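Local structure of MEM-A1 (Soil metagenome, 6E0S) at residues P68-H73 against S101-L106; H91-H96 against D130-E135; Y165-T170 against K219-T224; T177-E182 against S186-Y191; A197-P202 against Q276-A281. The protein probably hydrolyses the beta-lactam ring of antibiotics with the help of bound zinc, as expected of a subclass B3 metallo-beta-lactamase. All coordinates share one frame; numbering follows the deposited sequence.

How the contacts relate
The five contacts sample both halves of a metallo-beta-lactamase fold, with the zinc site among the loops. Contact 1 pairs helices 66-76 and 100-107 of the first half, and contact 4 is the hairpin of strands 174-182 and 185-192 in the second sheet; their centres lie about 24 Å apart. Contacts 2 and 3, with centres about 15 Å apart, share a zinc ion and bring His-91 and His-93 together with the distant His-169. Contact 5, where helix 263-285 meets loop 197-202, touches contact 2 through Pro-131 and Ala-200. Along the chain, contacts 1 and 2 interleave, as do contacts 3 and 5, while contact 4 falls between the two segments of contact 3.

Contact 1: residues P68-H73 against S101-L106; sequences PQIAQH and SELQRL
Leu-103 reaches from helix 100-107 to Ile-70 and Ala-71 of helix 66-76, and its side chain has the largest share of the join. Its CB leaves the backbone toward the other helix. With CG anti to the carbonyl carbon (chi1 -78°), the chain carries on outward and delivers the isobutyl fork to the partner. One prong, CD1, lies 4.0 Å from Ile-70 CG2 and also comes near the CD1 end of Ile-70. The other, CD2, touches the same Ile-70 methyl and lies 4.0 Å from Ala-71 N, against the helix backbone itself. The two side chains cross at about a right angle, so the leucine fork straddles the CG2 branch of the isoleucine. In the fold, each helix belongs to a beta-alpha-beta crossover of the seven-stranded sheet: helix 66-76 links parallel strands 56-59 and 84-88, and helix 100-107 lies on the path from 84-88 to 110-114. Their axes approach to 9.9 Å at an angle of 40°. Ala-71 suits the nearest point, because a lone methyl lets the backbones draw together, and its CB meets Leu-106 CD1 at 3.6 Å. On helix 100-107, one turn apart, Arg-105 grips Glu-102 side-on: NE donates to OE1 at 2.9 Å with an almost straight bond (176°), while NH2 takes OE2.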
# COMPACT_ATOMS: atom_id res chain seq x y z
N PRO A 68 12.04 11.72 1.70
CA PRO A 68 12.83 12.28 2.82
C PRO A 68 12.03 12.45 4.10
O PRO A 68 12.60 12.29 5.19
CB PRO A 68 13.35 13.62 2.28
CG PRO A 68 12.47 13.93 1.14
CD PRO A 68 12.07 12.63 0.54
N GLN A 69 10.73 12.72 4.00
CA GLN A 69 9.88 12.80 5.20
C GLN A 69 9.71 11.44 5.86
O GLN A 69 9.73 11.33 7.09
CB GLN A 69 8.50 13.38 4.84
CG GLN A 69 8.55 14.79 4.26
CD GLN A 69 7.17 15.33 3.99
OE1 GLN A 69 6.49 15.79 4.90
NE2 GLN A 69 6.75 15.28 2.72
N ILE A 70 9.56 10.38 5.05
CA ILE A 70 9.44 9.03 5.61
C ILE A 70 10.74 8.65 6.31
O ILE A 70 10.73 8.09 7.43
CB ILE A 70 9.08 8.01 4.51
CG1 ILE A 70 7.63 8.25 4.02
CG2 ILE A 70 9.27 6.52 5.01
CD1 ILE A 70 7.33 7.65 2.63
N ALA A 71 11.87 8.98 5.69
CA ALA A 71 13.15 8.72 6.34
C ALA A 71 13.25 9.46 7.66
O ALA A 71 13.64 8.89 8.69
CB ALA A 71 14.29 9.12 5.40
N GLN A 72 12.92 10.75 7.64
CA GLN A 72 12.98 11.52 8.87
C GLN A 72 12.04 10.96 9.92
O GLN A 72 12.40 10.90 11.10
CB GLN A 72 12.70 12.99 8.56
CG GLN A 72 13.90 13.63 7.87
CD GLN A 72 13.52 14.61 6.77
OE1 GLN A 72 12.37 15.04 6.69
NE2 GLN A 72 14.49 14.97 5.93
N HIS A 73 10.86 10.48 9.52
CA HIS A 73 9.93 9.88 10.46
C HIS A 73 10.51 8.62 11.09
O HIS A 73 10.38 8.40 12.31
CB HIS A 73 8.61 9.56 9.73
CG HIS A 73 7.82 10.78 9.38
ND1 HIS A 73 6.85 10.78 8.40
CD2 HIS A 73 7.89 12.05 9.84
CE1 HIS A 73 6.33 11.99 8.30
NE2 HIS A 73 6.95 12.78 9.14
N SER A 101 12.95 4.48 -4.64
CA SER A 101 14.35 4.52 -5.05
C SER A 101 15.23 5.24 -4.02
O SER A 101 16.31 4.75 -3.66
CB SER A 101 14.42 5.18 -6.44
OG SER A 101 15.57 5.91 -6.63
N GLU A 102 14.76 6.37 -3.50
CA GLU A 102 15.57 7.11 -2.53
C GLU A 102 15.63 6.37 -1.18
O GLU A 102 16.69 6.33 -0.53
CB GLU A 102 14.99 8.51 -2.35
CG GLU A 102 15.48 9.28 -1.11
CD GLU A 102 16.96 9.68 -1.18
OE1 GLU A 102 17.60 9.52 -2.25
OE2 GLU A 102 17.49 10.17 -0.15
N LEU A 103 14.52 5.80 -0.75
CA LEU A 103 14.52 5.06 0.51
C LEU A 103 15.39 3.82 0.39
O LEU A 103 16.08 3.45 1.35
CB LEU A 103 13.08 4.70 0.90
CG LEU A 103 12.33 5.89 1.52
CD1 LEU A 103 10.83 5.70 1.43
CD2 LEU A 103 12.71 6.12 3.00
N GLN A 104 15.39 3.18 -0.77
CA GLN A 104 16.34 2.09 -0.99
C GLN A 104 17.78 2.58 -0.97
O GLN A 104 18.67 1.90 -0.44
CB GLN A 104 16.04 1.38 -2.31
CG GLN A 104 17.00 0.26 -2.58
CD GLN A 104 16.89 -0.25 -3.97
OE1 GLN A 104 17.05 0.52 -4.92
NE2 GLN A 104 16.60 -1.55 -4.12
N ARG A 105 18.04 3.77 -1.53
CA ARG A 105 19.40 4.33 -1.49
C ARG A 105 19.88 4.56 -0.06
O ARG A 105 21.07 4.35 0.26
CB ARG A 105 19.46 5.65 -2.29
CG ARG A 105 20.86 6.24 -2.34
CD ARG A 105 20.87 7.67 -2.89
NE ARG A 105 20.30 8.64 -1.96
CZ ARG A 105 20.98 9.16 -0.93
NH1 ARG A 105 22.23 8.79 -0.73
NH2 ARG A 105 20.40 10.05 -0.12
N LEU A 106 18.99 5.04 0.82
CA LEU A 106 19.36 5.33 2.20
C LEU A 106 19.58 4.06 3.01
O LEU A 106 20.36 4.07 3.97
CB LEU A 106 18.26 6.18 2.87
CG LEU A 106 18.07 7.62 2.38
CD1 LEU A 106 16.79 8.25 2.97
CD2 LEU A 106 19.27 8.47 2.74

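Contact 2: residues H91-H96 against D130-E135. With ZN (zinc ion), chain B.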
# COMPACT_ATOMS: atom_id res chain seq x y z
N HIS A 91 1.28 -0.50 -4.80
CA HIS A 91 1.18 -0.53 -6.25
C HIS A 91 2.14 0.47 -6.90
O HIS A 91 2.64 1.42 -6.28
CB HIS A 91 -0.28 -0.33 -6.72
CG HIS A 91 -0.81 1.05 -6.52
ND1 HIS A 91 -1.57 1.41 -5.42
CD2 HIS A 91 -0.70 2.17 -7.28
CE1 HIS A 91 -1.89 2.69 -5.51
NE2 HIS A 91 -1.36 3.17 -6.63
N GLU A 92 2.38 0.21 -8.17
CA GLU A 92 3.57 0.68 -8.89
C GLU A 92 3.33 2.03 -9.55
O GLU A 92 3.69 2.25 -10.70
CB GLU A 92 3.99 -0.39 -9.90
CG GLU A 92 2.90 -0.81 -10.97
CD GLU A 92 1.95 -1.95 -10.53
OE1 GLU A 92 1.49 -2.74 -11.39
OE2 GLU A 92 1.64 -2.04 -9.32
N HIS A 93 2.71 2.95 -8.83
CA HIS A 93 2.45 4.29 -9.33
C HIS A 93 3.32 5.28 -8.57
O HIS A 93 3.69 5.07 -7.40
CB HIS A 93 0.97 4.68 -9.17
CG HIS A 93 0.06 4.08 -10.21
ND1 HIS A 93 -1.31 4.21 -10.16
CD2 HIS A 93 0.32 3.32 -11.30
CE1 HIS A 93 -1.85 3.59 -11.20
NE2 HIS A 93 -0.88 3.04 -11.90
N PHE A 94 3.65 6.37 -9.26
CA PHE A 94 4.43 7.49 -8.73
C PHE A 94 4.11 7.87 -7.28
O PHE A 94 5.02 8.14 -6.50
CB PHE A 94 4.21 8.68 -9.66
CG PHE A 94 5.11 9.87 -9.39
CD1 PHE A 94 6.37 9.93 -9.97
CD2 PHE A 94 4.65 10.95 -8.64
CE1 PHE A 94 7.20 11.03 -9.77
CE2 PHE A 94 5.49 12.07 -8.44
CZ PHE A 94 6.75 12.10 -9.00
N ASP A 95 2.83 7.90 -6.89
CA ASP A 95 2.51 8.44 -5.57
C ASP A 95 2.72 7.45 -4.44
O ASP A 95 2.61 7.85 -3.27
CB ASP A 95 1.06 8.95 -5.54
CG ASP A 95 0.87 10.23 -6.35
OD1 ASP A 95 -0.09 10.32 -7.11
OD2 ASP A 95 1.70 11.15 -6.23
N HIS A 96 3.05 6.19 -4.73
CA HIS A 96 3.26 5.20 -3.68
C HIS A 96 4.59 4.48 -3.83
O HIS A 96 5.17 4.03 -2.85
CB HIS A 96 2.12 4.18 -3.68
CG HIS A 96 0.78 4.82 -3.46
ND1 HIS A 96 0.31 5.18 -2.22
CD2 HIS A 96 -0.19 5.19 -4.34
CE1 HIS A 96 -0.88 5.74 -2.34
NE2 HIS A 96 -1.22 5.74 -3.62
N ASP A 130 -1.51 -0.27 -18.01
CA ASP A 130 -1.99 0.36 -16.79
C ASP A 130 -3.30 1.07 -17.09
O ASP A 130 -3.43 1.71 -18.13
CB ASP A 130 -0.98 1.38 -16.24
CG ASP A 130 -1.19 1.67 -14.76
OD1 ASP A 130 -0.40 1.18 -13.93
OD2 ASP A 130 -2.12 2.42 -14.44
N PRO A 131 -4.30 0.96 -16.19
CA PRO A 131 -5.56 1.69 -16.41
C PRO A 131 -5.31 3.19 -16.57
O PRO A 131 -6.11 3.88 -17.19
CB PRO A 131 -6.37 1.40 -15.14
CG PRO A 131 -5.88 0.04 -14.68
CD PRO A 131 -4.37 0.04 -15.02
N GLN A 132 -4.20 3.70 -16.03
CA GLN A 132 -3.89 5.12 -16.13
C GLN A 132 -2.76 5.39 -17.12
O GLN A 132 -2.24 6.51 -17.16
CB GLN A 132 -3.54 5.71 -14.76
CG GLN A 132 -4.59 5.45 -13.70
CD GLN A 132 -4.32 6.20 -12.41
OE1 GLN A 132 -3.85 7.35 -12.43
NE2 GLN A 132 -4.64 5.58 -11.28
N TYR A 133 -2.42 4.41 -17.96
CA TYR A 133 -1.31 4.61 -18.90
C TYR A 133 -1.56 5.84 -19.76
O TYR A 133 -2.64 6.04 -20.33
CB TYR A 133 -1.13 3.39 -19.81
CG TYR A 133 -0.04 3.60 -20.85
CD1 TYR A 133 -0.35 3.84 -22.18
CD2 TYR A 133 1.30 3.59 -20.48
CE1 TYR A 133 0.66 4.05 -23.12
CE2 TYR A 133 2.31 3.79 -21.40
CZ TYR A 133 1.99 4.03 -22.71
OH TYR A 133 2.99 4.23 -23.61
N GLY A 134 -0.54 6.69 -19.85
CA GLY A 134 -0.63 7.94 -20.55
C GLY A 134 -0.63 9.14 -19.63
O GLY A 134 -0.15 10.22 -20.02
N GLU A 135 -1.19 9.01 -18.44
CA GLU A 135 -1.19 10.10 -17.48
C GLU A 135 -0.29 9.82 -16.29
O GLU A 135 -0.35 10.56 -15.30
CB GLU A 135 -2.62 10.39 -17.05
CG GLU A 135 -3.50 10.59 -18.27
CD GLU A 135 -4.83 11.22 -17.93
OE1 GLU A 135 -4.90 11.90 -16.89
OE2 GLU A 135 -5.79 11.01 -18.70
ZN ZN B . -2.50 4.42 -8.14
O HOH W 1 -2.50 6.37 -7.97
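His-93, in the N-cap position just before helix 94-97, faces a loop folded into two overlapping turns, type I from Asp-130 to Tyr-133 and type II from Gln-132 to Glu-135, and its CA lies 9.3 Å from that of Gln-132. The imidazole spans the gap, using both nitrogens. ND1 binds the zinc ion at 2.4 Å, which leaves NE2 to carry the hydrogen and point it at the carboxylate of Asp-130. There NE2 donates to OD1 at 2.8 Å, on the syn side and close to the ring plane, with a weaker branch to OD2; ring and carboxylate planes stand 41° apart. Asp-130 is itself held by an Asx turn, in which OD2 accepts from Gln-132 N at 2.9 Å on its anti lone pair. This second-shell aspartate probably helps to fix the rotation of the ring, together with the zinc bond. Gln-132, extended beyond CG, brings NE2 to 3.4 Å from His-93 CE1, its amide steeply inclined to the ring. His-91 NE2 binds the same zinc at 2.3 Å, and His-169 and a water complete the four ligands. The run from His-91 to His-96 is the His-X-His-X-Asp-His signature of the metallo-beta-lactamase superfamily.

Contact 3: residues Y165-T170 against K219-T224. With ZN (zinc ion), chain B.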
# COMPACT_ATOMS: atom_id res chain seq x y z
N TYR A 165 -2.24 -10.67 -3.56
CA TYR A 165 -2.42 -9.96 -4.82
C TYR A 165 -3.81 -9.33 -4.85
O TYR A 165 -4.81 -10.01 -4.63
CB TYR A 165 -2.24 -10.94 -5.98
CG TYR A 165 -0.81 -11.21 -6.42
CD1 TYR A 165 0.26 -11.03 -5.56
CD2 TYR A 165 -0.56 -11.72 -7.70
CE1 TYR A 165 1.60 -11.28 -6.00
CE2 TYR A 165 0.75 -11.99 -8.14
CZ TYR A 165 1.81 -11.77 -7.29
OH TYR A 165 3.09 -12.04 -7.75
N THR A 166 -3.86 -8.02 -5.10
CA THR A 166 -5.14 -7.32 -5.26
C THR A 166 -5.06 -6.38 -6.46
O THR A 166 -5.19 -5.15 -6.32
CB THR A 166 -5.50 -6.54 -3.99
OG1 THR A 166 -4.42 -5.66 -3.64
CG2 THR A 166 -5.80 -7.49 -2.83
N PRO A 167 -4.85 -6.92 -7.65
CA PRO A 167 -4.79 -6.06 -8.84
C PRO A 167 -6.16 -5.50 -9.22
O PRO A 167 -7.22 -5.98 -8.77
CB PRO A 167 -4.26 -6.99 -9.92
CG PRO A 167 -4.76 -8.39 -9.51
CD PRO A 167 -4.66 -8.34 -7.99
N GLY A 168 -6.13 -4.45 -10.06
CA GLY A 168 -7.32 -3.87 -10.66
C GLY A 168 -7.15 -2.37 -10.79
O GLY A 168 -7.34 -1.79 -11.87
N HIS A 169 -6.77 -1.73 -9.67
CA HIS A 169 -6.26 -0.37 -9.75
C HIS A 169 -5.01 -0.31 -10.62
O HIS A 169 -4.87 0.60 -11.45
CB HIS A 169 -5.98 0.18 -8.35
CG HIS A 169 -5.60 1.64 -8.33
ND1 HIS A 169 -6.52 2.64 -8.52
CD2 HIS A 169 -4.41 2.26 -8.14
CE1 HIS A 169 -5.92 3.82 -8.48
NE2 HIS A 169 -4.63 3.61 -8.26
N THR A 170 -4.09 -1.26 -10.44
CA THR A 170 -2.97 -1.52 -11.34
C THR A 170 -2.90 -3.01 -11.66
O THR A 170 -3.51 -3.86 -11.00
CB THR A 170 -1.62 -1.12 -10.74
OG1 THR A 170 -1.30 -2.02 -9.66
CG2 THR A 170 -1.65 0.33 -10.22
N LYS A 219 -12.90 -6.70 -9.25
CA LYS A 219 -13.99 -7.30 -8.49
C LYS A 219 -13.46 -8.39 -7.58
O LYS A 219 -13.87 -8.51 -6.41
CB LYS A 219 -15.04 -7.89 -9.44
CG LYS A 219 -15.82 -6.86 -10.24
CD LYS A 219 -16.76 -7.55 -11.24
CE LYS A 219 -17.99 -8.08 -10.52
NZ LYS A 219 -18.80 -6.92 -9.99
N LYS A 220 -12.51 -9.19 -8.07
CA LYS A 220 -11.98 -10.23 -7.19
C LYS A 220 -11.18 -9.63 -6.04
O LYS A 220 -11.26 -10.13 -4.90
CB LYS A 220 -11.12 -11.20 -8.00
CG LYS A 220 -10.71 -12.42 -7.18
CD LYS A 220 -9.65 -13.23 -7.88
CE LYS A 220 -9.24 -14.44 -7.04
NZ LYS A 220 -7.77 -14.72 -7.24
N SER A 221 -10.42 -8.56 -6.30
CA SER A 221 -9.63 -7.91 -5.25
C SER A 221 -10.54 -7.26 -4.21
O SER A 221 -10.23 -7.30 -3.02
CB SER A 221 -8.68 -6.87 -5.85
OG SER A 221 -7.84 -7.47 -6.81
N ILE A 222 -11.67 -6.70 -4.64
CA ILE A 222 -12.62 -6.15 -3.68
C ILE A 222 -13.13 -7.24 -2.74
O ILE A 222 -13.22 -7.05 -1.52
CB ILE A 222 -13.77 -5.45 -4.43
CG1 ILE A 222 -13.23 -4.18 -5.11
CG2 ILE A 222 -14.96 -5.19 -3.50
CD1 ILE A 222 -14.25 -3.55 -6.02
N ALA A 223 -13.47 -8.41 -3.30
CA ALA A 223 -13.92 -9.53 -2.46
C ALA A 223 -12.81 -10.04 -1.56
O ALA A 223 -13.06 -10.39 -0.40
CB ALA A 223 -14.46 -10.67 -3.33
N THR A 224 -11.58 -10.10 -2.08
CA THR A 224 -10.44 -10.52 -1.27
C THR A 224 -10.26 -9.64 -0.05
O THR A 224 -10.13 -10.15 1.07
CB THR A 224 -9.17 -10.51 -2.11
OG1 THR A 224 -9.26 -11.54 -3.09
CG2 THR A 224 -7.92 -10.77 -1.23
ZN ZN B . -2.50 4.42 -8.14
O HOH W 2 -7.45 -10.76 -5.10
O HOH W 1 -2.50 6.37 -7.97
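Ser-221 OG lies within reach of two carbonyl oxygens, Pro-167 O across the contact and Asp-217 O one turn back in its own helix. The separation from Pro-167 O, 2.5 Å, is so short that its exact value is doubtful, but serine is apt here: it is small enough to let the loop close in, and polar enough to meet a carbonyl. With OG anti to its own carbonyl carbon (chi1 -57°), the hydroxyl lies alongside Pro-167 CD at 3.5 Å, while Ser-221 CB packs 3.7 Å from Thr-166 CB. The loop 165-170 follows strand 159-165 and brings His-169 to the zinc ion, which its NE2 binds at 2.3 Å beside His-91 and His-93; helix 214-226 thus lies against the base of a metal-binding loop. In the bend leading to His-169, the positive phi of Gly-168 (145°) suits a residue without a side chain. Further along the helix, a water donates to Tyr-165 O and hydrogen-bonds to Thr-224 OG1, 2.8 Å from each. The methyl of Thr-224, CG2, lies 4.2 Å from Thr-166 CG2, whereas Thr-166 OG1 turns to Ser-175.

Contact 4: residues T177-E182 against S186-Y191; sequences TWRATE and SAAMVY
Trp-178 and Met-189 form a hydrogen-bonded pair of an antiparallel beta hairpin, strands 174-182 and 185-192, within the five-stranded sheet of the metallo-beta-lactamase fold. Backbone hydrogen bonds run both ways in two pairs. Met-189 N donates to Trp-178 O at 2.7 Å, nearly along the C=O axis, and the return bond from Trp-178 N to Met-189 O is longer, 3.3 Å. Ala-180 and Ala-187 form the second pair. Apolar packing occupies the face bearing Trp-178, Ala-180, Ala-187 and Met-189, which touches strands 31-34 and 48-50 of the other sheet. A CH-pi contact joins the two large side chains: Met-189 CB stands 3.6 Å from the centroid of the six-membered indole ring, only 17° off its normal. Trp-178 is put over its neighbour by a chi1 of 66°, with CG between the backbone N and the carbonyl carbon. Met-189 CG lies against Ala-180 CB, whose small size leaves room for it, and the bend at chi2 sets SD obliquely to the indole in a Met-aromatic contact. At the indole edge lies Tyr-191 CB, while Trp-178 NE1 bonds to Thr-37. The polar side-chain contact between the strands is on the opposite face. There Arg-179 NH2 donates in plane to Ser-186 OG, a bond seen with one of two modelled serine conformers and to that extent doubtful. The guanidinium lies over the Ala-187 to Ala-188 peptide, with Arg-179 NH1 3.6 Å from Ala-188 CB.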
# COMPACT_ATOMS: atom_id res chain seq x y z
N THR A 177 -0.48 -8.43 4.67
CA THR A 177 -1.09 -8.75 5.96
C THR A 177 -0.05 -9.33 6.93
O THR A 177 0.90 -10.01 6.52
CB THR A 177 -2.27 -9.73 5.83
OG1 THR A 177 -1.78 -10.98 5.36
CG2 THR A 177 -3.34 -9.21 4.84
N TRP A 178 -0.22 -9.03 8.21
CA TRP A 178 0.68 -9.53 9.25
C TRP A 178 -0.03 -9.39 10.59
O TRP A 178 -1.10 -8.79 10.69
CB TRP A 178 2.04 -8.81 9.28
CG TRP A 178 2.02 -7.33 9.66
CD1 TRP A 178 2.48 -6.78 10.82
CD2 TRP A 178 1.57 -6.23 8.85
NE1 TRP A 178 2.32 -5.42 10.81
CE2 TRP A 178 1.76 -5.06 9.61
CE3 TRP A 178 1.00 -6.12 7.58
CZ2 TRP A 178 1.41 -3.79 9.13
CZ3 TRP A 178 0.66 -4.85 7.10
CH2 TRP A 178 0.87 -3.72 7.87
N ARG A 179 0.55 -9.99 11.62
CA ARG A 179 0.02 -9.84 12.97
C ARG A 179 1.01 -9.05 13.80
O ARG A 179 2.23 -9.27 13.69
CB ARG A 179 -0.22 -11.22 13.63
CG ARG A 179 -1.39 -11.93 12.97
CD ARG A 179 -1.94 -13.07 13.85
NE ARG A 179 -2.72 -12.59 14.98
CZ ARG A 179 -4.03 -12.32 14.95
NH1 ARG A 179 -4.76 -12.49 13.85
NH2 ARG A 179 -4.62 -11.89 16.04
N ALA A 180 0.50 -8.11 14.60
CA ALA A 180 1.29 -7.35 15.55
C ALA A 180 0.81 -7.70 16.94
O ALA A 180 -0.32 -8.18 17.11
CB ALA A 180 1.19 -5.82 15.31
N THR A 181 1.68 -7.51 17.94
CA THR A 181 1.41 -7.93 19.31
C THR A 181 1.91 -6.88 20.29
O THR A 181 2.95 -6.26 20.08
CB THR A 181 2.08 -9.29 19.66
OG1 THR A 181 3.50 -9.18 19.49
CG2 THR A 181 1.57 -10.42 18.78
N GLU A 182 1.16 -6.70 21.37
CA GLU A 182 1.61 -5.82 22.44
C GLU A 182 0.81 -6.14 23.69
O GLU A 182 -0.38 -6.41 23.59
CB GLU A 182 1.46 -4.32 22.08
CG GLU A 182 0.06 -3.84 21.81
CD GLU A 182 -0.06 -2.29 21.76
OE1 GLU A 182 -0.91 -1.72 22.48
OE2 GLU A 182 0.66 -1.66 20.96
N SER A 186 -2.97 -9.27 20.39
CA SER A 186 -2.52 -9.35 19.01
C SER A 186 -3.60 -8.80 18.10
O SER A 186 -4.78 -8.76 18.45
CB SER A 186 -2.16 -10.79 18.60
OG SER A 186 -3.32 -11.58 18.44
N ALA A 187 -3.18 -8.32 16.94
CA ALA A 187 -4.09 -7.71 15.98
C ALA A 187 -3.72 -8.14 14.58
O ALA A 187 -2.53 -8.10 14.22
CB ALA A 187 -4.03 -6.17 16.07
N ALA A 188 -4.72 -8.51 13.78
CA ALA A 188 -4.51 -8.76 12.36
C ALA A 188 -4.42 -7.42 11.62
O ALA A 188 -5.40 -6.65 11.59
CB ALA A 188 -5.62 -9.65 11.81
N MET A 189 -3.23 -7.12 11.08
CA MET A 189 -2.94 -5.86 10.39
C MET A 189 -3.16 -6.03 8.91
O MET A 189 -2.83 -7.08 8.34
CB MET A 189 -1.48 -5.43 10.64
CG MET A 189 -1.05 -5.63 12.13
SD MET A 189 -1.95 -4.49 13.21
CE MET A 189 -1.26 -2.93 12.72
N VAL A 190 -3.75 -5.01 8.26
CA VAL A 190 -3.96 -5.08 6.82
C VAL A 190 -3.50 -3.77 6.22
O VAL A 190 -4.05 -2.71 6.56
CB VAL A 190 -5.43 -5.35 6.45
CG1 VAL A 190 -5.62 -5.20 4.93
CG2 VAL A 190 -5.91 -6.74 6.95
N TYR A 191 -2.49 -3.84 5.35
CA TYR A 191 -2.09 -2.69 4.50
C TYR A 191 -2.82 -2.89 3.18
O TYR A 191 -2.43 -3.71 2.36
CB TYR A 191 -0.58 -2.62 4.28
CG TYR A 191 -0.17 -1.30 3.64
CD1 TYR A 191 0.41 -0.30 4.42
CD2 TYR A 191 -0.36 -1.06 2.27
CE1 TYR A 191 0.80 0.90 3.87
CE2 TYR A 191 0.08 0.17 1.70
CZ TYR A 191 0.63 1.13 2.53
OH TYR A 191 1.05 2.36 2.03

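Contact 5: residues A197-P202 against Q276-A281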
# COMPACT_ATOMS: atom_id res chain seq x y z
N ALA A 197 -11.39 1.85 -9.13
CA ALA A 197 -11.44 1.79 -10.59
C ALA A 197 -11.28 3.19 -11.15
O ALA A 197 -12.25 3.92 -11.36
CB ALA A 197 -12.77 1.17 -11.05
N PHE A 198 -10.04 3.59 -11.41
CA PHE A 198 -9.74 4.91 -11.96
C PHE A 198 -8.98 4.72 -13.26
O PHE A 198 -8.06 3.90 -13.32
CB PHE A 198 -8.94 5.75 -10.96
CG PHE A 198 -8.74 7.15 -11.40
CD1 PHE A 198 -7.59 7.53 -12.08
CD2 PHE A 198 -9.74 8.11 -11.20
CE1 PHE A 198 -7.42 8.85 -12.52
CE2 PHE A 198 -9.57 9.43 -11.63
CZ PHE A 198 -8.41 9.79 -12.30
N ALA A 199 -9.36 5.45 -14.30
CA ALA A 199 -8.80 5.19 -15.63
C ALA A 199 -8.45 6.49 -16.35
O ALA A 199 -9.18 7.48 -16.25
CB ALA A 199 -9.77 4.40 -16.52
N ALA A 200 -7.34 6.47 -17.07
CA ALA A 200 -7.03 7.53 -18.02
C ALA A 200 -7.55 7.16 -19.40
O ALA A 200 -7.45 6.00 -19.82
CB ALA A 200 -5.52 7.77 -18.08
N LYS A 201 -8.12 8.14 -20.10
CA LYS A 201 -8.57 7.92 -21.47
C LYS A 201 -7.41 7.38 -22.30
O LYS A 201 -6.29 7.92 -22.23
CB LYS A 201 -9.10 9.22 -22.07
CG LYS A 201 -10.30 9.82 -21.31
CD LYS A 201 -10.79 11.13 -21.95
CE LYS A 201 -10.61 12.35 -21.01
NZ LYS A 201 -9.24 12.94 -21.06
N PRO A 202 -7.63 6.35 -23.13
CA PRO A 202 -8.93 5.78 -23.46
C PRO A 202 -9.27 4.49 -22.74
O PRO A 202 -10.09 3.73 -23.25
CB PRO A 202 -8.78 5.50 -24.95
CG PRO A 202 -7.34 5.03 -25.06
CD PRO A 202 -6.56 5.76 -23.97
N GLN A 276 -19.04 0.60 -9.53
CA GLN A 276 -20.33 0.72 -10.21
C GLN A 276 -20.49 2.10 -10.83
O GLN A 276 -20.96 2.22 -11.97
CB GLN A 276 -21.48 0.42 -9.23
CG GLN A 276 -21.53 -1.07 -8.80
CD GLN A 276 -21.52 -2.01 -10.00
OE1 GLN A 276 -22.46 -2.02 -10.82
NE2 GLN A 276 -20.46 -2.80 -10.13
N LYS A 277 -20.07 3.16 -10.12
CA LYS A 277 -20.12 4.49 -10.70
C LYS A 277 -19.23 4.60 -11.93
O LYS A 277 -19.62 5.23 -12.93
CB LYS A 277 -19.72 5.53 -9.65
CG LYS A 277 -20.70 5.68 -8.51
CD LYS A 277 -20.21 6.69 -7.48
CE LYS A 277 -21.25 6.97 -6.42
NZ LYS A 277 -20.70 7.95 -5.45
N LYS A 278 -18.05 3.98 -11.89
CA LYS A 278 -17.15 4.02 -13.05
C LYS A 278 -17.76 3.29 -14.24
O LYS A 278 -17.73 3.79 -15.38
CB LYS A 278 -15.78 3.43 -12.66
CG LYS A 278 -14.71 3.39 -13.77
CD LYS A 278 -14.45 4.83 -14.26
CE LYS A 278 -13.42 4.88 -15.35
NZ LYS A 278 -13.39 6.25 -15.96
N LEU A 279 -18.34 2.11 -14.02
CA LEU A 279 -18.96 1.40 -15.12
C LEU A 279 -20.11 2.21 -15.71
O LEU A 279 -20.31 2.22 -16.94
CB LEU A 279 -19.43 0.04 -14.66
CG LEU A 279 -18.34 -0.94 -14.24
CD1 LEU A 279 -19.00 -2.20 -13.63
CD2 LEU A 279 -17.45 -1.31 -15.41
N ALA A 280 -20.87 2.92 -14.87
CA ALA A 280 -21.96 3.76 -15.37
C ALA A 280 -21.42 4.93 -16.18
O ALA A 280 -21.96 5.25 -17.25
CB ALA A 280 -22.83 4.27 -14.22
N ALA A 281 -20.35 5.56 -15.71
CA ALA A 281 -19.73 6.65 -16.46
C ALA A 281 -19.21 6.16 -17.80
O ALA A 281 -19.30 6.88 -18.81
CB ALA A 281 -18.61 7.28 -15.64
O HOH W 3 -11.55 7.32 -14.23
O HOH W 4 -11.51 7.88 -17.85
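Lys-278, from helix 263-285, lays its long side chain against Ala-197 and Ala-199 of the loop 197-202, and these three residues make the contact. The aliphatic part comes first. With CG anti to the backbone N (chi1 180°) and a bend at chi2, the chain passes Ala-197, its CG lying 3.5 Å from Ala-197 O and 4.0 Å from Ala-197 CB. Straight from there on, it brings CE to 3.9 Å from Ala-199 CB. Alanine suits both loop positions: each points its methyl toward the helix and gives the methylene groups a low surface to run along. The ammonium end then lies near the Ala-199 backbone, which it reaches through two waters. One water O accepts from Lys-278 NZ at 2.7 Å and from Ala-199 N at 2.9 Å. The second accepts from Lys-278 NZ at 3.1 Å and donates to Ala-199 O at 2.9 Å. Next to this, Ala-200 is hydrogen-bonded to the backbone of Pro-131, so the loop also meets the turns that flank the zinc site. No direct hydrogen bond joins the two segments: lysine serves here as an amphipathic arm, its methylenes packing on methyls while its charge is probably eased by water and, through it, by peptide dipoles.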